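Local coordinates for protein LYND (Lyngbya aestuarii, PDB 4V1T) that probably catalyses the ATP- and magnesium-dependent cyclodehydration of cysteine residues in precursor peptides to thiazolines, as a YcaO-family cyclodehydratase, at residues 4-9 / 49-54; 165-170 / 202-207; 378-383 / 640-645; 449-454 / 505-510. All blocks are in the same frame, centred on the assembly; numbering follows the deposited sequence.

Contact 1 of 4, residues 4-9 / 49-54; sequences TPLLQI and QYTLEQ
Leu7 meets Tyr50 and Leu52 where the first strand of the winged helix-turn-helix domain, the middle one of a three-stranded antiparallel sheet, meets the short, weakly bonded strand 50-51. The polar link is a single backbone bond, Leu7 N to Tyr50 O at 3.0 Å, almost straight with an angle of 162° at the hydrogen. A water takes the next step: it donates to Leu7 O (2.7 Å) and accepts a weak bond from Tyr50 N.

Apolar contact flanks this bond. Leu7 and Leu52 lie side by side, with Leu7 CD1 reaching Leu52 CB at 4.1 Å, and both also touch Leu72 of helix 65-78. Leu6 lays CD2 against the Tyr50 backbone, 3.7 Å from Tyr50 C.

Thr51, at the N-cap position of helix 52-58, works in two directions. Its CG2, anti to the backbone N (OG1 at chi1 -58°), packs against the Thr4-Pro5 backbone, 3.5 Å from Pro5 O. With an alanine here, a gap would probably open beside Pro5 O and Gln54 OE1 would lose one donor. That oxygen is gripped twice: Thr51 N approaches from above the amide plane, and Thr51 OG1 comes nearly in line with the Gln54 CD-OE1 bond at 2.9 Å.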
loop_
_atom_site.group_PDB
_atom_site.type_symbol
_atom_site.label_atom_id
_atom_site.label_comp_id
_atom_site.label_asym_id
_atom_site.label_seq_id
_atom_site.Cartn_x
_atom_site.Cartn_y
_atom_site.Cartn_z
ATOM N N THR B 4 -17.146 -47.572 -12.501
ATOM C CA THR B 4 -17.175 -47.693 -11.037
ATOM C C THR B 4 -16.388 -46.604 -10.264
ATOM O O THR B 4 -16.073 -46.801 -9.090
ATOM C CB THR B 4 -16.658 -49.091 -10.606
ATOM O OG1 THR B 4 -15.329 -49.291 -11.099
ATOM C CG2 THR B 4 -17.551 -50.204 -11.150
ATOM N N PRO B 5 -16.082 -45.445 -10.897
ATOM C CA PRO B 5 -15.454 -44.411 -10.065
ATOM C C PRO B 5 -16.466 -43.678 -9.193
ATOM O O PRO B 5 -17.635 -43.582 -9.547
ATOM C CB PRO B 5 -14.842 -43.457 -11.091
ATOM C CG PRO B 5 -15.714 -43.581 -12.278
ATOM C CD PRO B 5 -16.162 -45.017 -12.309
ATOM N N LEU B 6 -16.011 -43.165 -8.061
ATOM C CA LEU B 6 -16.894 -42.467 -7.145
ATOM C C LEU B 6 -17.052 -40.998 -7.527
ATOM O O LEU B 6 -16.072 -40.299 -7.787
ATOM C CB LEU B 6 -16.365 -42.590 -5.721
ATOM C CG LEU B 6 -16.317 -44.022 -5.184
ATOM C CD1 LEU B 6 -15.543 -44.059 -3.880
ATOM C CD2 LEU B 6 -17.724 -44.580 -5.000
ATOM N N LEU B 7 -18.302 -40.545 -7.567
ATOM C CA LEU B 7 -18.618 -39.158 -7.876
ATOM C C LEU B 7 -18.822 -38.362 -6.600
ATOM O O LEU B 7 -19.341 -38.871 -5.611
ATOM C CB LEU B 7 -19.875 -39.075 -8.735
ATOM C CG LEU B 7 -19.817 -39.771 -10.089
ATOM C CD1 LEU B 7 -21.184 -39.706 -10.739
ATOM C CD2 LEU B 7 -18.763 -39.128 -10.981
ATOM N N GLN B 8 -18.393 -37.110 -6.618
ATOM C CA GLN B 8 -18.626 -36.228 -5.493
ATOM C C GLN B 8 -18.477 -34.768 -5.890
ATOM O O GLN B 8 -17.651 -34.409 -6.731
ATOM C CB GLN B 8 -17.675 -36.545 -4.333
ATOM C CG GLN B 8 -16.212 -36.235 -4.592
ATOM C CD GLN B 8 -15.354 -36.303 -3.329
ATOM O OE1 GLN B 8 -15.856 -36.385 -2.207
ATOM N NE2 GLN B 8 -14.047 -36.259 -3.518
ATOM N N ILE B 9 -19.306 -33.927 -5.286
ATOM C CA ILE B 9 -19.065 -32.506 -5.309
ATOM C C ILE B 9 -17.755 -32.310 -4.558
ATOM O O ILE B 9 -17.506 -32.927 -3.520
ATOM C CB ILE B 9 -20.189 -31.702 -4.649
ATOM C CG1 ILE B 9 -21.522 -31.949 -5.363
ATOM C CG2 ILE B 9 -19.867 -30.218 -4.683
ATOM C CD1 ILE B 9 -21.544 -31.580 -6.839
ATOM N N GLN B 49 -19.765 -41.460 -1.574
ATOM C CA GLN B 49 -20.114 -42.850 -1.254
ATOM C C GLN B 49 -20.793 -43.566 -2.425
ATOM O O GLN B 49 -21.180 -44.725 -2.294
ATOM C CB GLN B 49 -21.051 -42.918 -0.037
ATOM C CG GLN B 49 -20.656 -42.061 1.158
ATOM C CD GLN B 49 -21.677 -42.136 2.287
ATOM O OE1 GLN B 49 -22.886 -42.054 2.058
ATOM N NE2 GLN B 49 -21.192 -42.289 3.512
ATOM N N TYR B 50 -20.932 -42.887 -3.562
ATOM C CA TYR B 50 -21.760 -43.399 -4.662
ATOM C C TYR B 50 -21.089 -43.331 -6.026
ATOM O O TYR B 50 -20.441 -42.342 -6.374
ATOM C CB TYR B 50 -23.072 -42.620 -4.736
ATOM C CG TYR B 50 -23.949 -42.736 -3.510
ATOM C CD1 TYR B 50 -23.771 -41.893 -2.420
ATOM C CD2 TYR B 50 -24.962 -43.678 -3.450
ATOM C CE1 TYR B 50 -24.577 -41.991 -1.304
ATOM C CE2 TYR B 50 -25.770 -43.786 -2.340
ATOM C CZ TYR B 50 -25.572 -42.939 -1.272
ATOM O OH TYR B 50 -26.375 -43.040 -0.165
ATOM N N THR B 51 -21.256 -44.409 -6.785
ATOM C CA THR B 51 -20.953 -44.445 -8.209
ATOM C C THR B 51 -22.209 -43.981 -8.949
ATOM O O THR B 51 -23.293 -43.937 -8.361
ATOM C CB THR B 51 -20.564 -45.870 -8.660
ATOM O OG1 THR B 51 -19.436 -46.319 -7.902
ATOM C CG2 THR B 51 -20.199 -45.924 -10.130
ATOM N N LEU B 52 -22.065 -43.616 -10.221
ATOM C CA LEU B 52 -23.209 -43.278 -11.061
ATOM C C LEU B 52 -24.259 -44.381 -11.012
ATOM O O LEU B 52 -25.435 -44.118 -10.786
ATOM C CB LEU B 52 -22.765 -43.049 -12.508
ATOM C CG LEU B 52 -23.884 -42.725 -13.512
ATOM C CD1 LEU B 52 -24.512 -41.377 -13.197
ATOM C CD2 LEU B 52 -23.354 -42.745 -14.936
ATOM N N GLU B 53 -23.819 -45.613 -11.216
ATOM C CA GLU B 53 -24.706 -46.766 -11.187
ATOM C C GLU B 53 -25.571 -46.741 -9.930
ATOM O O GLU B 53 -26.783 -46.935 -9.989
ATOM C CB GLU B 53 -23.890 -48.060 -11.253
ATOM C CG GLU B 53 -23.048 -48.191 -12.514
ATOM C CD GLU B 53 -22.117 -49.382 -12.468
ATOM O OE1 GLU B 53 -22.009 -50.014 -11.399
ATOM O OE2 GLU B 53 -21.488 -49.682 -13.505
ATOM N N GLN B 54 -24.939 -46.465 -8.796
ATOM C CA GLN B 54 -25.624 -46.490 -7.511
ATOM C C GLN B 54 -26.633 -45.354 -7.356
ATOM O O GLN B 54 -27.684 -45.536 -6.752
ATOM C CB GLN B 54 -24.602 -46.440 -6.379
ATOM C CG GLN B 54 -23.817 -47.730 -6.216
ATOM C CD GLN B 54 -22.496 -47.507 -5.518
ATOM O OE1 GLN B 54 -21.473 -47.317 -6.168
ATOM N NE2 GLN B 54 -22.514 -47.501 -4.191
HETATM O O HOH W 1 -21.268 -39.909 -4.117
#

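Contact 2 of 4, residues 165-170 / 202-207; sequences ELAKIN and GCWDCL. With ZN (zinc ion), chain K.
The indole of Trp204 carries Leu166 and Ala167 of helix 165-176 over one face, both displaced toward the rim. Leu166 CB makes a CH-pi contact there, 3.7 Å from the centroid of the five-membered ring and 19° off its normal, and Leu166 CD1 closes on Trp204 NE1. The backbone N of Ala167 lies above the same face, while its methyl CB meets Trp204 CZ3 at 3.7 Å. The indole N-H donates to the carbonyl O of Tyr161, and Trp180 of strand 180-184 also touches the Trp204 side chain.

The other flat group is the Asn170 amide, its plane turned 56° from the indole. Asn170 extends across to the start of helix 204-213, its chi1 of -175° carrying CG away from its own N, and OD1 accepts from Trp204 N at 2.9 Å; the donor sits above the carbonyl plane. Replacing Trp204 by an alanine would probably strip Leu166 and Ala167 of their platform and leave Tyr161 O without its indole donor.

In the same turn, Cys203 SG and Cys206 SG bind the zinc ion at 2.0 and 2.4 Å, with Cys311 and Cys314 completing the site. The backbone N of each of the two cysteines also points a weak bond at the sulfur of the other: a capping box built into one CxxC half of a four-cysteine zinc site.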
loop_
_atom_site.group_PDB
_atom_site.type_symbol
_atom_site.label_atom_id
_atom_site.label_comp_id
_atom_site.label_asym_id
_atom_site.label_seq_id
_atom_site.Cartn_x
_atom_site.Cartn_y
_atom_site.Cartn_z
ATOM N N GLU B 165 28.596 -22.937 -1.797
ATOM C CA GLU B 165 28.265 -24.217 -2.406
ATOM C C GLU B 165 27.012 -24.125 -3.292
ATOM O O GLU B 165 26.827 -24.933 -4.197
ATOM C CB GLU B 165 28.044 -25.283 -1.338
ATOM C CG GLU B 165 27.591 -26.614 -1.928
ATOM C CD GLU B 165 27.585 -27.749 -0.931
ATOM O OE1 GLU B 165 28.169 -27.604 0.165
ATOM O OE2 GLU B 165 26.985 -28.797 -1.268
ATOM N N LEU B 166 26.158 -23.144 -3.029
ATOM C CA LEU B 166 24.957 -22.964 -3.833
ATOM C C LEU B 166 25.304 -22.619 -5.280
ATOM O O LEU B 166 24.520 -22.877 -6.193
ATOM C CB LEU B 166 24.059 -21.895 -3.225
ATOM C CG LEU B 166 23.491 -22.233 -1.845
ATOM C CD1 LEU B 166 22.728 -21.052 -1.287
ATOM C CD2 LEU B 166 22.600 -23.460 -1.885
ATOM N N ALA B 167 26.486 -22.054 -5.488
ATOM C CA ALA B 167 26.923 -21.697 -6.826
ATOM C C ALA B 167 27.089 -22.956 -7.667
ATOM O O ALA B 167 26.682 -23.004 -8.827
ATOM C CB ALA B 167 28.224 -20.917 -6.769
ATOM N N LYS B 168 27.677 -23.983 -7.063
ATOM C CA LYS B 168 27.884 -25.254 -7.744
ATOM C C LYS B 168 26.551 -25.961 -8.000
ATOM O O LYS B 168 26.323 -26.524 -9.071
ATOM C CB LYS B 168 28.804 -26.151 -6.919
ATOM C CG LYS B 168 29.127 -27.475 -7.588
ATOM C CD LYS B 168 29.913 -28.385 -6.661
ATOM C CE LYS B 168 30.314 -29.674 -7.364
ATOM N NZ LYS B 168 31.326 -29.444 -8.441
ATOM N N ILE B 169 25.676 -25.951 -7.007
ATOM C CA ILE B 169 24.376 -26.582 -7.168
ATOM C C ILE B 169 23.613 -25.897 -8.307
ATOM O O ILE B 169 22.979 -26.554 -9.139
ATOM C CB ILE B 169 23.560 -26.527 -5.863
ATOM C CG1 ILE B 169 24.216 -27.425 -4.813
ATOM C CG2 ILE B 169 22.107 -26.949 -6.113
ATOM C CD1 ILE B 169 23.535 -27.386 -3.455
ATOM N N ASN B 170 23.702 -24.571 -8.333
ATOM C CA ASN B 170 23.082 -23.766 -9.372
ATOM C C ASN B 170 23.645 -24.086 -10.764
ATOM O O ASN B 170 22.918 -24.064 -11.758
ATOM C CB ASN B 170 23.273 -22.283 -9.055
ATOM C CG ASN B 170 22.552 -21.380 -10.030
ATOM O OD1 ASN B 170 21.338 -21.443 -10.161
ATOM N ND2 ASN B 170 23.297 -20.530 -10.717
ATOM N N GLY B 202 14.785 -16.804 -12.668
ATOM C CA GLY B 202 16.167 -16.428 -12.480
ATOM C C GLY B 202 16.923 -17.575 -11.835
ATOM O O GLY B 202 16.317 -18.470 -11.263
ATOM N N CYS B 203 18.245 -17.559 -11.950
ATOM C CA CYS B 203 19.085 -18.565 -11.311
ATOM C C CYS B 203 19.495 -18.079 -9.919
ATOM O O CYS B 203 19.098 -16.988 -9.486
ATOM C CB CYS B 203 20.305 -18.845 -12.188
ATOM S SG CYS B 203 21.417 -17.417 -12.456
ATOM N N TRP B 204 20.271 -18.886 -9.204
ATOM C CA TRP B 204 20.745 -18.485 -7.887
ATOM C C TRP B 204 21.683 -17.289 -7.997
ATOM O O TRP B 204 21.768 -16.473 -7.081
ATOM C CB TRP B 204 21.448 -19.641 -7.190
ATOM C CG TRP B 204 22.161 -19.227 -5.944
ATOM C CD1 TRP B 204 21.641 -19.161 -4.682
ATOM C CD2 TRP B 204 23.518 -18.809 -5.847
ATOM N NE1 TRP B 204 22.603 -18.720 -3.801
ATOM C CE2 TRP B 204 23.765 -18.501 -4.489
ATOM C CE3 TRP B 204 24.555 -18.661 -6.770
ATOM C CZ2 TRP B 204 25.010 -18.066 -4.034
ATOM C CZ3 TRP B 204 25.795 -18.227 -6.316
ATOM C CH2 TRP B 204 26.008 -17.933 -4.958
ATOM N N ASP B 205 22.369 -17.177 -9.129
ATOM C CA ASP B 205 23.276 -16.068 -9.354
ATOM C C ASP B 205 22.509 -14.759 -9.552
ATOM O O ASP B 205 22.982 -13.689 -9.141
ATOM C CB ASP B 205 24.168 -16.349 -10.567
ATOM C CG ASP B 205 25.568 -15.812 -10.399
ATOM O OD1 ASP B 205 25.761 -14.886 -9.591
ATOM O OD2 ASP B 205 26.474 -16.325 -11.079
ATOM N N CYS B 206 21.349 -14.836 -10.209
ATOM C CA CYS B 206 20.443 -13.684 -10.315
ATOM C C CYS B 206 20.111 -13.133 -8.927
ATOM O O CYS B 206 20.097 -11.925 -8.706
ATOM C CB CYS B 206 19.135 -14.056 -11.031
ATOM S SG CYS B 206 19.272 -14.468 -12.781
ATOM N N LEU B 207 19.826 -14.048 -8.008
ATOM C CA LEU B 207 19.500 -13.702 -6.629
ATOM C C LEU B 207 20.747 -13.207 -5.884
ATOM O O LEU B 207 20.721 -12.175 -5.203
ATOM C CB LEU B 207 18.896 -14.920 -5.925
ATOM C CG LEU B 207 18.660 -14.836 -4.421
ATOM C CD1 LEU B 207 17.594 -13.809 -4.095
ATOM C CD2 LEU B 207 18.273 -16.191 -3.872
HETATM ZN ZN ZN K . 20.964 -15.893 -13.643
#

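Contact 3 of 4, residues 378-383 / 640-645; sequences PLVHTY and EVNQIG. With MG (magnesium ion), chain N.
Next to the nucleotide and magnesium site, Val380 and Thr382 pack against Asn642 and Gln643 on helix 630-649. The meeting is made of methyl groups and one water, without a direct hydrogen bond. Thr382 points its CG2 at the helix backbone, 3.7 Å from Gln643 CA; its chi1 of 86° sets OG1 between the backbone N and the carbonyl carbon and turns the methyl to the helix. Val380 CG2 stands above the plane of the Asn642 amide, 4.1 Å from ND2, the two side chains crossing at a slant. A water joins the segments, accepting a 2.8 Å bond from His381 N and a weak one from Asn642 ND2, while Asn642 OD1 is bonded to Tyr585 on helix 576-587.

In the fold, strand 381-385 is the middle one of a small antiparallel sheet, between 369-371 and 406-410, and the helix lies against it. The third strand reaches the helix too, since Gln643 NE2 is hydrogen-bonded to Ser407, which also bonds Tyr383 O.

One turn before Ile644, Glu640 faces the ligands and touches ADP. Its carboxylate binds a magnesium ion through one oxygen, OE2, at 2.0 Å; OE1, 3.5 Å from the metal, instead accepts from a water at 2.6 Å that is itself a magnesium ligand. Lys409 bonds to OE2 and the backbone N of Phe624 to OE1, which would hold the carboxylate in its turn toward the metal.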
loop_
_atom_site.group_PDB
_atom_site.type_symbol
_atom_site.label_atom_id
_atom_site.label_comp_id
_atom_site.label_asym_id
_atom_site.label_seq_id
_atom_site.Cartn_x
_atom_site.Cartn_y
_atom_site.Cartn_z
ATOM N N PRO B 378 -0.807 18.966 3.821
ATOM C CA PRO B 378 -0.944 18.816 2.372
ATOM C C PRO B 378 0.060 19.613 1.567
ATOM O O PRO B 378 -0.033 19.607 0.339
ATOM C CB PRO B 378 -2.349 19.355 2.097
ATOM C CG PRO B 378 -2.684 20.242 3.280
ATOM C CD PRO B 378 -1.610 20.094 4.320
ATOM N N LEU B 379 0.989 20.292 2.239
ATOM C CA LEU B 379 1.917 21.198 1.568
ATOM C C LEU B 379 3.312 20.610 1.404
ATOM O O LEU B 379 4.082 21.048 0.551
ATOM C CB LEU B 379 2.015 22.509 2.346
ATOM C CG LEU B 379 0.689 23.251 2.469
ATOM C CD1 LEU B 379 0.721 24.229 3.632
ATOM C CD2 LEU B 379 0.366 23.961 1.168
ATOM N N VAL B 380 3.631 19.619 2.224
ATOM C CA VAL B 380 4.971 19.065 2.286
ATOM C C VAL B 380 4.923 17.545 2.124
ATOM O O VAL B 380 4.256 16.865 2.911
ATOM C CB VAL B 380 5.619 19.483 3.640
ATOM C CG1 VAL B 380 6.987 18.859 3.848
ATOM C CG2 VAL B 380 5.731 21.016 3.728
ATOM N N HIS B 381 5.617 17.013 1.105
ATOM C CA HIS B 381 5.629 15.572 0.773
ATOM C C HIS B 381 7.069 15.094 0.513
ATOM O O HIS B 381 7.652 15.361 -0.550
ATOM C CB HIS B 381 4.690 15.326 -0.436
ATOM C CG HIS B 381 3.354 15.967 -0.262
ATOM N ND1 HIS B 381 2.925 17.062 -0.985
ATOM C CD2 HIS B 381 2.365 15.685 0.614
ATOM C CE1 HIS B 381 1.714 17.410 -0.573
ATOM N NE2 HIS B 381 1.356 16.593 0.401
ATOM N N THR B 382 7.637 14.424 1.530
ATOM C CA THR B 382 8.983 13.816 1.447
ATOM C C THR B 382 8.985 12.345 1.847
ATOM O O THR B 382 8.391 11.965 2.856
ATOM C CB THR B 382 10.057 14.510 2.338
ATOM O OG1 THR B 382 10.013 13.962 3.657
ATOM C CG2 THR B 382 9.881 16.005 2.396
ATOM N N TYR B 383 9.674 11.533 1.051
ATOM C CA TYR B 383 9.880 10.116 1.338
ATOM C C TYR B 383 11.366 9.873 1.505
ATOM O O TYR B 383 12.177 10.635 0.983
ATOM C CB TYR B 383 9.341 9.239 0.196
ATOM C CG TYR B 383 7.851 8.994 0.234
ATOM C CD1 TYR B 383 6.960 9.990 -0.117
ATOM C CD2 TYR B 383 7.338 7.755 0.597
ATOM C CE1 TYR B 383 5.598 9.769 -0.089
ATOM C CE2 TYR B 383 5.974 7.525 0.631
ATOM C CZ TYR B 383 5.116 8.540 0.281
ATOM O OH TYR B 383 3.767 8.350 0.297
ATOM N N GLU B 640 12.724 20.942 -2.605
ATOM C CA GLU B 640 13.998 20.408 -2.155
ATOM C C GLU B 640 14.375 20.995 -0.783
ATOM O O GLU B 640 14.996 20.305 0.036
ATOM C CB GLU B 640 15.115 20.694 -3.179
ATOM C CG GLU B 640 16.246 19.678 -3.116
ATOM C CD GLU B 640 17.202 19.770 -4.282
ATOM O OE1 GLU B 640 18.064 20.685 -4.302
ATOM O OE2 GLU B 640 17.087 18.909 -5.177
ATOM N N VAL B 641 14.006 22.253 -0.527
ATOM C CA VAL B 641 14.326 22.857 0.767
ATOM C C VAL B 641 13.452 22.178 1.802
ATOM O O VAL B 641 13.899 21.944 2.924
ATOM C CB VAL B 641 14.170 24.417 0.821
ATOM C CG1 VAL B 641 14.601 25.060 -0.479
ATOM C CG2 VAL B 641 12.766 24.844 1.154
ATOM N N ASN B 642 12.211 21.863 1.417
ATOM C CA ASN B 642 11.320 21.057 2.249
ATOM C C ASN B 642 11.989 19.741 2.591
ATOM O O ASN B 642 12.084 19.358 3.757
ATOM C CB ASN B 642 9.992 20.760 1.535
ATOM C CG ASN B 642 9.102 21.980 1.399
ATOM O OD1 ASN B 642 9.284 22.985 2.082
ATOM N ND2 ASN B 642 8.110 21.886 0.516
ATOM N N GLN B 643 12.456 19.067 1.547
ATOM C CA GLN B 643 13.085 17.756 1.653
ATOM C C GLN B 643 14.285 17.756 2.603
ATOM O O GLN B 643 14.409 16.890 3.465
ATOM C CB GLN B 643 13.512 17.302 0.252
ATOM C CG GLN B 643 14.263 15.991 0.175
ATOM C CD GLN B 643 14.659 15.654 -1.254
ATOM O OE1 GLN B 643 15.087 16.522 -2.014
ATOM N NE2 GLN B 643 14.512 14.396 -1.631
ATOM N N ILE B 644 15.163 18.737 2.438
ATOM C CA ILE B 644 16.403 18.808 3.220
ATOM C C ILE B 644 16.176 19.255 4.668
ATOM O O ILE B 644 16.788 18.718 5.587
ATOM C CB ILE B 644 17.401 19.790 2.564
ATOM C CG1 ILE B 644 17.847 19.257 1.205
ATOM C CG2 ILE B 644 18.625 20.014 3.450
ATOM C CD1 ILE B 644 18.228 20.344 0.219
ATOM N N GLY B 645 15.291 20.226 4.869
ATOM C CA GLY B 645 15.277 20.970 6.114
ATOM C C GLY B 645 14.181 20.737 7.124
ATOM O O GLY B 645 14.470 20.638 8.317
HETATM MG MG MG N . 18.082 18.191 -6.807
HETATM O O HOH W 2 7.558 18.591 -0.158
HETATM O O HOH W 3 19.507 19.883 -6.355
HETATM O O HOH W 4 16.997 19.728 -7.770
HETATM O O HOH W 5 19.013 18.155 -8.644
#

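Contact 4 of 4, residues 449-454 / 505-510; sequences LAIHPE and KYLPTA
Tyr506 is held by two backbone hydrogen bonds that grip the loop either side of Ala450. Its N donates to Leu449 O at 2.9 Å, bent to 138° and arriving from above the carbonyl plane; its O accepts from Ile451 N at 2.8 Å. The two segments run in directions 31° apart.

Apolar contacts follow the same order along both segments. Leu449 sets its CB at the edge of the Tyr506 ring, 4.0 Å from CD2, and crosses the Lys505 chain at about a right angle. Ile451 reaches in between two neighbours: CD1 lies 3.9 Å from Lys505 CB and 4.0 Å from Leu507 CD1, a position given by CG1 standing beside the backbone N and anti to the carbonyl carbon (chi1 -74°). Leu716 of strand 716-719 touches Ile451, Lys505 and Leu507 and so closes over this cluster. Farther on, Pro453 CB touches Pro508 CG at 3.9 Å.

One bond stays within the loop. His452 ND1 accepts from Glu454 N at 3.2 Å, in the plane of the imidazole, and caps the turn leading into helix 454-457; Phe485 meets the same ring edge-to-face.

Strand 503-508 pairs on its other side with 491-498, so the loop adds a single beta bridge, Ala450 with Tyr506, to the border of the antiparallel sheet of the YcaO domain.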
loop_
_atom_site.group_PDB
_atom_site.type_symbol
_atom_site.label_atom_id
_atom_site.label_comp_id
_atom_site.label_asym_id
_atom_site.label_seq_id
_atom_site.Cartn_x
_atom_site.Cartn_y
_atom_site.Cartn_z
ATOM N N LEU B 449 37.714 11.552 -31.021
ATOM C CA LEU B 449 36.479 11.026 -30.452
ATOM C C LEU B 449 36.577 10.981 -28.926
ATOM O O LEU B 449 35.566 10.988 -28.225
ATOM C CB LEU B 449 36.188 9.635 -31.004
ATOM C CG LEU B 449 35.960 9.532 -32.508
ATOM C CD1 LEU B 449 35.829 8.070 -32.889
ATOM C CD2 LEU B 449 34.720 10.316 -32.920
ATOM N N ALA B 450 37.806 10.929 -28.430
ATOM C CA ALA B 450 38.066 10.896 -26.998
ATOM C C ALA B 450 37.859 12.263 -26.371
ATOM O O ALA B 450 38.170 13.283 -26.981
ATOM C CB ALA B 450 39.483 10.420 -26.736
ATOM N N ILE B 451 37.325 12.264 -25.151
ATOM C CA ILE B 451 37.174 13.471 -24.347
ATOM C C ILE B 451 38.051 13.373 -23.101
ATOM O O ILE B 451 37.886 12.471 -22.280
ATOM C CB ILE B 451 35.702 13.696 -23.970
ATOM C CG1 ILE B 451 34.945 14.193 -25.204
ATOM C CG2 ILE B 451 35.569 14.724 -22.850
ATOM C CD1 ILE B 451 33.474 13.936 -25.167
ATOM N N HIS B 452 39.003 14.290 -22.984
ATOM C CA HIS B 452 39.920 14.301 -21.856
ATOM C C HIS B 452 39.112 14.504 -20.571
ATOM O O HIS B 452 38.242 15.368 -20.526
ATOM C CB HIS B 452 40.957 15.411 -22.020
ATOM C CG HIS B 452 42.182 15.227 -21.185
ATOM N ND1 HIS B 452 42.195 15.419 -19.821
ATOM C CD2 HIS B 452 43.443 14.873 -21.523
ATOM C CE1 HIS B 452 43.409 15.194 -19.354
ATOM N NE2 HIS B 452 44.186 14.862 -20.369
ATOM N N PRO B 453 39.386 13.696 -19.527
ATOM C CA PRO B 453 38.608 13.810 -18.291
ATOM C C PRO B 453 38.619 15.216 -17.685
ATOM O O PRO B 453 37.659 15.601 -17.031
ATOM C CB PRO B 453 39.280 12.797 -17.353
ATOM C CG PRO B 453 40.613 12.518 -17.951
ATOM C CD PRO B 453 40.419 12.651 -19.424
ATOM N N GLU B 454 39.682 15.978 -17.918
ATOM C CA GLU B 454 39.801 17.320 -17.352
ATOM C C GLU B 454 38.812 18.306 -17.956
ATOM O O GLU B 454 38.507 19.332 -17.354
ATOM C CB GLU B 454 41.228 17.849 -17.530
ATOM C CG GLU B 454 42.255 17.089 -16.706
ATOM C CD GLU B 454 43.642 17.714 -16.768
ATOM O OE1 GLU B 454 43.755 18.946 -16.936
ATOM O OE2 GLU B 454 44.625 16.968 -16.643
ATOM N N LYS B 505 31.174 9.354 -28.895
ATOM C CA LYS B 505 32.412 9.862 -28.325
ATOM C C LYS B 505 32.853 8.909 -27.221
ATOM O O LYS B 505 32.236 7.858 -27.028
ATOM C CB LYS B 505 32.226 11.275 -27.792
ATOM C CG LYS B 505 31.790 12.303 -28.833
ATOM C CD LYS B 505 32.802 12.452 -29.955
ATOM C CE LYS B 505 32.514 13.680 -30.809
ATOM N NZ LYS B 505 33.261 14.875 -30.335
ATOM N N TYR B 506 33.921 9.264 -26.509
ATOM C CA TYR B 506 34.457 8.411 -25.456
ATOM C C TYR B 506 34.897 9.198 -24.227
ATOM O O TYR B 506 35.639 10.182 -24.332
ATOM C CB TYR B 506 35.645 7.605 -25.976
ATOM C CG TYR B 506 35.268 6.541 -26.964
ATOM C CD1 TYR B 506 34.829 5.292 -26.538
ATOM C CD2 TYR B 506 35.349 6.779 -28.326
ATOM C CE1 TYR B 506 34.478 4.309 -27.446
ATOM C CE2 TYR B 506 35.003 5.805 -29.244
ATOM C CZ TYR B 506 34.566 4.574 -28.804
ATOM O OH TYR B 506 34.224 3.615 -29.730
ATOM N N LEU B 507 34.428 8.746 -23.068
ATOM C CA LEU B 507 34.899 9.235 -21.782
ATOM C C LEU B 507 35.519 8.078 -21.019
ATOM O O LEU B 507 35.157 6.922 -21.250
ATOM C CB LEU B 507 33.755 9.836 -20.958
ATOM C CG LEU B 507 33.348 11.269 -21.289
ATOM C CD1 LEU B 507 32.345 11.269 -22.412
ATOM C CD2 LEU B 507 32.760 11.960 -20.077
ATOM N N PRO B 508 36.442 8.383 -20.080
ATOM C CA PRO B 508 36.929 7.297 -19.225
ATOM C C PRO B 508 35.774 6.642 -18.454
ATOM O O PRO B 508 34.882 7.333 -17.978
ATOM C CB PRO B 508 37.938 7.987 -18.294
ATOM C CG PRO B 508 37.708 9.453 -18.448
ATOM C CD PRO B 508 37.111 9.664 -19.798
ATOM N N THR B 509 35.796 5.319 -18.360
ATOM C CA THR B 509 34.763 4.565 -17.670
ATOM C C THR B 509 34.622 5.044 -16.231
ATOM O O THR B 509 33.534 4.993 -15.653
ATOM C CB THR B 509 35.073 3.053 -17.705
ATOM O OG1 THR B 509 35.267 2.631 -19.065
ATOM C CG2 THR B 509 33.943 2.249 -17.114
ATOM N N ALA B 510 35.719 5.534 -15.664
ATOM C CA ALA B 510 35.737 5.986 -14.274
ATOM C C ALA B 510 34.802 7.171 -14.035
ATOM O O ALA B 510 34.373 7.410 -12.904
ATOM C CB ALA B 510 37.157 6.341 -13.862
#

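The four contacts are separate sites strung along an elongated chain, with no two touching. Contact 1, in the winged helix-turn-helix domain, lies farthest out: its centre is about 68 Å from that of contact 3 and about 79 Å from that of contact 4. Contact 2, with the zinc ion, comes between, its centre about 42 Å from that of contact 3. Only contact 3 holds a residue that touches ADP and magnesium; the nearest atoms of contacts 2 and 3 are about 24 Å apart, consistent with the zinc site standing well away from the nucleotide. Contact 4 is nested in the long loop that contact 3 closes, yet their centres stand about 37 Å apart.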